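PDB 5H5O: diguanylate cyclase, which binds cyclic GMP through its cyclic nucleotide-binding domain and, as a GGDEF protein, probably condenses two GTP molecules into cyclic di-GMP. Local coordinates for residues I23-Q27 against A82-V86. Numbering follows the deposited sequence.
Sequences IAAGQ and ASASV
Ile23 reaches Ala84 where strand 19-23 gives way to the turn that leads into strand 28-30, at one end of the two antiparallel sheets of the cyclic nucleotide-binding domain, a cupin-type beta fold. With CG1 anti to the backbone N (chi1 179°) and the chain extended, its CD1 meets the CB of Ala84 at 3.7 Å; the side chain also lies on Leu29, while the Ile23 backbone still pairs with Ser88 in the sheet of strands 19-23 and 88-93. Ala24 opens a type II beta turn that ends at Gln27, closed by the bond from Gln27 N to Ala24 O (3.0 Å). That same carbonyl oxygen also sits over the methyl of Ala84, 3.3 Å from its CB. The next residue, Ala25, lays its CB alongside the backbone of Val86, 3.7 Å from the CA, and its own N is bound by the carboxylate of Asp87, tying the turn to the loop before strand 88-93. Gly26 takes the left-handed position of the turn, the usual place for glycine in type II turns. Its N donates to Ala84 O at 2.8 Å, tilted 32° from the carbonyl plane. Gln27 completes the pairing as its carbonyl accepts the N-H of Ala84, an irregular start to the pairing of 28-30 with 81-84, since two successive residues share the buried alanine's N-H and C=O. Beside this nearly straight bond (168° at the hydrogen), Gln27 O receives a weaker, bent CA-H...O contact from Ser83 CA at 3.3 Å.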
loop_
_atom_site.group_PDB
_atom_site.type_symbol
_atom_site.label_atom_id
_atom_site.label_comp_id
_atom_site.label_asym_id
_atom_site.label_seq_id
_atom_site.Cartn_x
_atom_site.Cartn_y
_atom_site.Cartn_z
ATOM N N ILE A 23 8.800 25.271 -8.036
ATOM C CA ILE A 23 7.849 25.919 -7.171
ATOM C C ILE A 23 8.559 26.875 -6.225
ATOM O O ILE A 23 9.556 26.525 -5.591
ATOM C CB ILE A 23 6.896 24.898 -6.469
ATOM C CG1 ILE A 23 5.922 25.625 -5.545
ATOM C CG2 ILE A 23 7.665 23.780 -5.751
ATOM C CD1 ILE A 23 5.204 24.694 -4.590
ATOM N N ALA A 24 8.076 28.108 -6.179
ATOM C CA ALA A 24 8.756 29.143 -5.405
ATOM C C ALA A 24 8.533 28.972 -3.907
ATOM O O ALA A 24 7.529 28.390 -3.477
ATOM C CB ALA A 24 8.314 30.549 -5.866
ATOM N N ALA A 25 9.482 29.481 -3.127
ATOM C CA ALA A 25 9.360 29.578 -1.679
ATOM C C ALA A 25 8.024 30.198 -1.279
ATOM O O ALA A 25 7.650 31.255 -1.775
ATOM C CB ALA A 25 10.504 30.405 -1.124
ATOM N N GLY A 26 7.298 29.530 -0.388
ATOM C CA GLY A 26 6.032 30.047 0.094
ATOM C C GLY A 26 4.817 29.622 -0.707
ATOM O O GLY A 26 3.691 29.773 -0.246
ATOM N N GLN A 27 5.030 29.072 -1.898
ATOM C CA GLN A 27 3.909 28.683 -2.750
ATOM C C GLN A 27 3.279 27.354 -2.352
ATOM O O GLN A 27 3.968 26.404 -1.986
ATOM C CB GLN A 27 4.342 28.606 -4.213
ATOM C CG GLN A 27 4.933 29.890 -4.754
ATOM C CD GLN A 27 4.020 31.089 -4.559
ATOM O OE1 GLN A 27 2.854 31.074 -4.965
ATOM N NE2 GLN A 27 4.551 32.143 -3.933
ATOM N N ALA A 82 0.253 20.767 0.896
ATOM C CA ALA A 82 1.667 20.747 0.518
ATOM C C ALA A 82 2.097 22.127 0.054
ATOM O O ALA A 82 1.380 22.774 -0.715
ATOM C CB ALA A 82 1.920 19.692 -0.580
ATOM N N SER A 83 3.265 22.574 0.521
ATOM C CA SER A 83 3.753 23.909 0.205
ATOM C C SER A 83 5.279 23.983 0.276
ATOM O O SER A 83 5.935 23.222 0.993
ATOM C CB SER A 83 3.106 24.964 1.118
ATOM O OG SER A 83 3.697 24.968 2.411
ATOM N N ALA A 84 5.850 24.882 -0.511
ATOM C CA ALA A 84 7.300 24.954 -0.613
ATOM C C ALA A 84 7.863 25.835 0.498
ATOM O O ALA A 84 7.442 26.979 0.684
ATOM C CB ALA A 84 7.733 25.444 -1.999
ATOM N N SER A 85 8.809 25.283 1.247
ATOM C CA SER A 85 9.444 26.021 2.326
ATOM C C SER A 85 10.432 27.004 1.718
ATOM O O SER A 85 10.531 28.154 2.134
ATOM C CB SER A 85 10.158 25.051 3.266
ATOM O OG SER A 85 10.769 25.744 4.326
ATOM N N VAL A 86 11.166 26.519 0.729
ATOM C CA VAL A 86 12.152 27.304 0.012
ATOM C C VAL A 86 11.910 26.993 -1.449
ATOM O O VAL A 86 11.075 26.142 -1.753
ATOM C CB VAL A 86 13.562 26.877 0.406
ATOM C CG1 VAL A 86 13.832 27.235 1.883
ATOM C CG2 VAL A 86 13.753 25.372 0.170
#